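Local coordinates for protein endoglucanase FnCel5A (Fervidobacterium nodosum, PDB 3NCO) that probably hydrolyses internal beta-1,4-glucosidic bonds of cellulose, as a glycoside hydrolase family 5 endoglucanase, at residues Phe142-Gln147 with Asn180-Ser185; Leu108-Asp113 with Ala146-Pro151. All coordinates share one frame; numbering follows the deposited sequence.

Contact 1: Phe142-Gln147 with Asn180-Ser185; sequences FNEPAQ and NWSNYS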
loop_
_atom_site.group_PDB
_atom_site.type_symbol
_atom_site.label_atom_id
_atom_site.label_comp_id
_atom_site.label_asym_id
_atom_site.label_seq_id
_atom_site.Cartn_x
_atom_site.Cartn_y
_atom_site.Cartn_z
ATOM N N PHE A 142 2.768 -8.114 -3.578
ATOM C CA PHE A 142 3.294 -8.249 -2.217
ATOM C C PHE A 142 3.702 -6.912 -1.624
ATOM O O PHE A 142 4.302 -6.076 -2.300
ATOM C CB PHE A 142 4.440 -9.267 -2.139
ATOM C CG PHE A 142 4.778 -9.683 -0.745
ATOM C CD1 PHE A 142 3.833 -10.337 0.080
ATOM C CD2 PHE A 142 6.028 -9.364 -0.226
ATOM C CE1 PHE A 142 4.158 -10.666 1.409
ATOM C CE2 PHE A 142 6.380 -9.727 1.076
ATOM C CZ PHE A 142 5.459 -10.368 1.892
ATOM N N ASN A 143 3.419 -6.750 -0.337
ATOM C CA ASN A 143 3.794 -5.544 0.395
ATOM C C ASN A 143 5.234 -5.621 0.875
ATOM O O ASN A 143 5.631 -6.542 1.571
ATOM C CB ASN A 143 2.886 -5.477 1.622
ATOM C CG ASN A 143 3.189 -4.302 2.509
ATOM O OD1 ASN A 143 3.658 -4.468 3.658
ATOM N ND2 ASN A 143 2.992 -3.170 2.000
ATOM N N GLU A 144 6.015 -4.594 0.507
ATOM C CA GLU A 144 7.373 -4.463 1.105
ATOM C C GLU A 144 8.217 -5.749 1.082
ATOM O O GLU A 144 8.473 -6.347 2.113
ATOM C CB GLU A 144 7.250 -3.938 2.539
ATOM C CG GLU A 144 6.761 -2.517 2.544
ATOM C CD GLU A 144 6.697 -1.913 3.908
ATOM O OE1 GLU A 144 6.976 -2.609 4.903
ATOM O OE2 GLU A 144 6.314 -0.750 4.041
ATOM N N PRO A 145 8.660 -6.170 -0.105
ATOM C CA PRO A 145 9.629 -7.217 -0.116
ATOM C C PRO A 145 10.787 -6.762 0.733
ATOM O O PRO A 145 11.055 -5.541 0.777
ATOM C CB PRO A 145 10.101 -7.223 -1.576
ATOM C CG PRO A 145 8.880 -6.859 -2.325
ATOM C CD PRO A 145 8.395 -5.668 -1.476
ATOM N N ALA A 146 11.422 -7.692 1.442
ATOM C CA ALA A 146 12.566 -7.357 2.338
ATOM C C ALA A 146 13.216 -8.579 2.911
ATOM O O ALA A 146 12.832 -9.689 2.585
ATOM C CB ALA A 146 12.121 -6.470 3.486
ATOM N N GLN A 147 14.290 -8.362 3.693
ATOM C CA GLN A 147 14.954 -9.460 4.368
ATOM C C GLN A 147 15.488 -10.406 3.327
ATOM O O GLN A 147 16.216 -9.959 2.450
ATOM C CB GLN A 147 14.058 -10.144 5.418
ATOM C CG GLN A 147 13.753 -9.161 6.575
ATOM C CD GLN A 147 13.160 -9.896 7.765
ATOM O OE1 GLN A 147 13.816 -10.762 8.362
ATOM N NE2 GLN A 147 11.923 -9.587 8.101
ATOM N N ASN A 180 13.389 -4.059 -0.413
ATOM C CA ASN A 180 13.975 -3.467 0.805
ATOM C C ASN A 180 12.992 -2.539 1.526
ATOM O O ASN A 180 13.246 -1.347 1.766
ATOM C CB ASN A 180 15.296 -2.761 0.508
ATOM C CG ASN A 180 16.288 -2.911 1.642
ATOM O OD1 ASN A 180 17.194 -3.751 1.588
ATOM N ND2 ASN A 180 16.131 -2.089 2.678
ATOM N N TRP A 181 11.861 -3.132 1.886
ATOM C CA TRP A 181 10.784 -2.401 2.594
ATOM C C TRP A 181 10.138 -1.302 1.755
ATOM O O TRP A 181 9.458 -0.419 2.331
ATOM C CB TRP A 181 11.303 -1.766 3.893
ATOM C CG TRP A 181 11.972 -2.711 4.741
ATOM C CD1 TRP A 181 13.330 -2.779 5.029
ATOM C CD2 TRP A 181 11.357 -3.750 5.463
ATOM N NE1 TRP A 181 13.567 -3.804 5.888
ATOM C CE2 TRP A 181 12.380 -4.420 6.182
ATOM C CE3 TRP A 181 10.048 -4.173 5.604
ATOM C CZ2 TRP A 181 12.123 -5.503 7.001
ATOM C CZ3 TRP A 181 9.785 -5.270 6.423
ATOM C CH2 TRP A 181 10.816 -5.906 7.124
ATOM N N SER A 182 10.385 -1.302 0.436
ATOM C CA SER A 182 9.786 -0.288 -0.443
ATOM C C SER A 182 10.316 1.145 -0.139
ATOM O O SER A 182 9.691 2.160 -0.474
ATOM C CB SER A 182 8.238 -0.491 -0.476
ATOM O OG SER A 182 7.999 -1.890 -0.789
ATOM N N ASN A 183 11.530 1.185 0.392
ATOM C CA ASN A 183 12.180 2.471 0.648
ATOM C C ASN A 183 12.593 3.104 -0.698
ATOM O O ASN A 183 13.049 2.391 -1.623
ATOM C CB ASN A 183 13.392 2.245 1.540
ATOM C CG ASN A 183 14.218 3.517 1.743
ATOM O OD1 ASN A 183 15.016 3.899 0.882
ATOM N ND2 ASN A 183 14.021 4.161 2.884
ATOM N N TYR A 184 12.349 4.412 -0.816
ATOM C CA TYR A 184 12.477 5.154 -2.084
ATOM C C TYR A 184 13.819 4.885 -2.765
ATOM O O TYR A 184 13.871 4.806 -3.993
ATOM C CB TYR A 184 12.269 6.685 -1.857
ATOM C CG TYR A 184 13.526 7.300 -1.327
ATOM C CD1 TYR A 184 14.487 7.811 -2.203
ATOM C CD2 TYR A 184 13.818 7.261 0.037
ATOM C CE1 TYR A 184 15.690 8.297 -1.743
ATOM C CE2 TYR A 184 15.073 7.742 0.523
ATOM C CZ TYR A 184 15.984 8.271 -0.398
ATOM O OH TYR A 184 17.217 8.708 0.043
ATOM N N SER A 185 14.889 4.716 -1.984
ATOM C CA SER A 185 16.217 4.682 -2.572
ATOM C C SER A 185 16.498 3.376 -3.288
ATOM O O SER A 185 17.510 3.282 -4.032
ATOM C CB SER A 185 17.290 4.920 -1.528
ATOM O OG SER A 185 17.313 3.864 -0.602
HETATM O O HOH W 1 15.685 -5.893 3.537
#
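The backbones of P145 and W181 are joined by a single hydrogen bond across the contact, W181 N to P145 O at 2.8 Å, with the donor in the carbonyl plane. N180, W181 and S182 all have positive phi, a run of left-handed conformations at the point where W181 N meets that carbonyl. A146 and W181 form the main side-chain contact. A146 CB lies over the centre of the six-membered ring, 3.4 Å from the centroid and only 13° off the normal, a CH-pi contact. With chi1 -53°, CG lies beside the W181 backbone N, and the indole turns back to put its face against A146 CB. E144 meets the same ring at its edge, with OE1 3.5 Å from W181 CE3 and the carboxylate plane perpendicular to the indole. Nearer the backbone, E144 CG touches W181 O at 3.4 Å. S182 OG lies 3.3 Å from E144 CA, but its hydrogen bond goes to V178 O. E144 OE2 is held by H203 ND1, and E144 N by D177 OD2. A water accepts from Q147 N and makes a weak bond to N180 OD1. N143-E144-P145 is the Asn-Glu-Pro sequence that follows strand 137-140, the fourth of the barrel; in family 5 its glutamate serves as acid/base. The position of E144 is consistent with that role at the active-site end of the barrel.

Contact 2: Leu108-Asp113 with Ala146-Pro151; sequences LYQAPD and AQNLTP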
loop_
_atom_site.group_PDB
_atom_site.type_symbol
_atom_site.label_atom_id
_atom_site.label_comp_id
_atom_site.label_asym_id
_atom_site.label_seq_id
_atom_site.Cartn_x
_atom_site.Cartn_y
_atom_site.Cartn_z
ATOM N N LEU A 108 7.727 -15.954 3.940
ATOM C CA LEU A 108 8.287 -15.449 2.673
ATOM C C LEU A 108 9.538 -14.572 2.880
ATOM O O LEU A 108 10.535 -14.649 2.103
ATOM C CB LEU A 108 7.182 -14.682 1.889
ATOM C CG LEU A 108 7.601 -14.151 0.514
ATOM C CD1 LEU A 108 8.049 -15.282 -0.346
ATOM C CD2 LEU A 108 6.378 -13.451 -0.120
ATOM N N TYR A 109 9.498 -13.738 3.924
ATOM C CA TYR A 109 10.643 -12.921 4.242
ATOM C C TYR A 109 11.831 -13.753 4.635
ATOM O O TYR A 109 12.991 -13.386 4.383
ATOM C CB TYR A 109 10.300 -11.988 5.395
ATOM C CG TYR A 109 9.448 -10.792 5.046
ATOM C CD1 TYR A 109 9.885 -9.873 4.153
ATOM C CD2 TYR A 109 8.164 -10.611 5.600
ATOM C CE1 TYR A 109 9.149 -8.736 3.845
ATOM C CE2 TYR A 109 7.383 -9.477 5.287
ATOM C CZ TYR A 109 7.896 -8.537 4.404
ATOM O OH TYR A 109 7.137 -7.395 4.099
ATOM N N GLN A 110 11.584 -14.893 5.251
ATOM C CA GLN A 110 12.691 -15.727 5.765
ATOM C C GLN A 110 13.217 -16.784 4.813
ATOM O O GLN A 110 14.414 -17.038 4.759
ATOM C CB GLN A 110 12.276 -16.443 7.074
ATOM C CG GLN A 110 13.357 -17.367 7.682
ATOM C CD GLN A 110 14.594 -16.601 8.247
ATOM O OE1 GLN A 110 14.536 -15.383 8.498
ATOM N NE2 GLN A 110 15.703 -17.322 8.440
ATOM N N ALA A 111 12.316 -17.405 4.066
ATOM C CA ALA A 111 12.702 -18.490 3.141
ATOM C C ALA A 111 11.961 -18.354 1.824
ATOM O O ALA A 111 11.045 -19.161 1.538
ATOM C CB ALA A 111 12.495 -19.844 3.758
ATOM N N PRO A 112 12.319 -17.322 1.033
ATOM C CA PRO A 112 11.539 -17.086 -0.206
ATOM C C PRO A 112 11.655 -18.232 -1.215
ATOM O O PRO A 112 10.718 -18.412 -2.017
ATOM C CB PRO A 112 12.162 -15.794 -0.787
ATOM C CG PRO A 112 13.583 -15.755 -0.163
ATOM C CD PRO A 112 13.360 -16.285 1.237
ATOM N N ASP A 113 12.729 -19.012 -1.195
ATOM C CA ASP A 113 12.780 -20.126 -2.144
ATOM C C ASP A 113 11.653 -21.112 -1.836
ATOM O O ASP A 113 11.087 -21.698 -2.751
ATOM C CB ASP A 113 14.123 -20.850 -2.099
ATOM C CG ASP A 113 15.242 -20.028 -2.667
ATOM O OD1 ASP A 113 15.013 -18.901 -3.214
ATOM O OD2 ASP A 113 16.387 -20.550 -2.563
ATOM N N ALA A 146 11.422 -7.692 1.442
ATOM C CA ALA A 146 12.566 -7.357 2.338
ATOM C C ALA A 146 13.216 -8.579 2.911
ATOM O O ALA A 146 12.832 -9.689 2.585
ATOM C CB ALA A 146 12.121 -6.470 3.486
ATOM N N GLN A 147 14.290 -8.362 3.693
ATOM C CA GLN A 147 14.954 -9.460 4.368
ATOM C C GLN A 147 15.488 -10.406 3.327
ATOM O O GLN A 147 16.216 -9.959 2.450
ATOM C CB GLN A 147 14.058 -10.144 5.418
ATOM C CG GLN A 147 13.753 -9.161 6.575
ATOM C CD GLN A 147 13.160 -9.896 7.765
ATOM O OE1 GLN A 147 13.816 -10.762 8.362
ATOM N NE2 GLN A 147 11.923 -9.587 8.101
ATOM N N ASN A 148 15.170 -11.695 3.398
ATOM C CA ASN A 148 15.812 -12.650 2.478
ATOM C C ASN A 148 15.170 -12.634 1.097
ATOM O O ASN A 148 15.679 -13.231 0.157
ATOM C CB ASN A 148 15.744 -14.030 3.074
ATOM C CG ASN A 148 16.712 -14.168 4.258
ATOM O OD1 ASN A 148 17.690 -13.373 4.367
ATOM N ND2 ASN A 148 16.422 -15.079 5.165
ATOM N N LEU A 149 13.997 -12.044 1.005
ATOM C CA LEU A 149 13.410 -11.713 -0.310
ATOM C C LEU A 149 14.046 -10.429 -0.819
ATOM O O LEU A 149 13.440 -9.312 -0.758
ATOM C CB LEU A 149 11.904 -11.605 -0.213
ATOM C CG LEU A 149 11.123 -11.423 -1.529
ATOM C CD1 LEU A 149 11.251 -12.578 -2.456
ATOM C CD2 LEU A 149 9.633 -11.208 -1.179
ATOM N N THR A 150 15.310 -10.619 -1.246
ATOM C CA THR A 150 16.183 -9.532 -1.696
ATOM C C THR A 150 15.646 -8.968 -3.009
ATOM O O THR A 150 14.809 -9.604 -3.645
ATOM C CB THR A 150 17.585 -10.070 -1.970
ATOM O OG1 THR A 150 17.485 -11.106 -2.969
ATOM C CG2 THR A 150 18.167 -10.697 -0.705
ATOM N N PRO A 151 16.135 -7.786 -3.438
ATOM C CA PRO A 151 15.736 -7.265 -4.753
ATOM C C PRO A 151 15.889 -8.317 -5.861
ATOM O O PRO A 151 15.009 -8.475 -6.699
ATOM C CB PRO A 151 16.702 -6.064 -4.943
ATOM C CG PRO A 151 16.879 -5.533 -3.539
ATOM C CD PRO A 151 16.999 -6.842 -2.703
#
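N148 reaches the C-terminal end of helix 106-110 with both its backbone and its side chain, as two hydrogen bonds show. N148 N donates to Y109 O at 2.9 Å, with an N-H...O angle of 143°. Along the N148 side chain, CB presses on that same carbonyl, 3.1 Å from Y109 O. CG then turns beside the backbone N (chi1 -72°), which carries the amide toward the next carbonyl, with CG 3.7 Å from Q110 O. At the tip, ND2 donates to Q110 O at 2.8 Å along a nearly straight line (170°), and that oxygen lies close to the amide plane of N148. An alanine here would remove the amide, which would probably deprive the Q110 carbonyl of this donor and leave N148 N to Y109 O as the only hydrogen bond between the two segments. The ring of P112 crosses this side chain at about a right angle, and its CG rests 3.3 Å from N148 O. L149 supplies the apolar side: CD1 meets P112 CB at 3.7 Å, while CD2 packs on L108 CG. W154 and L157 of helix 151-168 also cover L149. The Y109 ring presents its edge to the start of the turn, with CD1 3.3 Å from A146 O and A146 N in the ring plane, while its OH is hydrogen-bonded to E144 O. A146 to L149 form a type II' beta turn, with Q147 at positive phi, and T150 follows as N-cap of helix 151-168. The arrangement is thus a turn packed on a helix end, joining the loops that follow two neighbouring strands, 97-101 and 137-140, of the TIM barrel.

Overall arrangement
From the N terminus, the chain leaves strand 97-101 and enters helix 106-110, the first side of contact 2. It then runs through helix 112-130 and strand 137-140 before residues 146-151 close that loop. Helix 151-168 and strand 174-177 follow, and residues 180-185 close contact 1 against 142-147. Neither closure nests inside the other; they follow one another and overlap at 142-151, sharing A146 and Q147. Their centres lie 10 Å apart, and the F142 ring packs between them, with CE2 3.8 Å from Y109 CZ and CZ 3.8 Å from L108 CD2. Together they tie the loops after three successive barrel strands, 97-101, 137-140 and 174-177, with the middle loop shared.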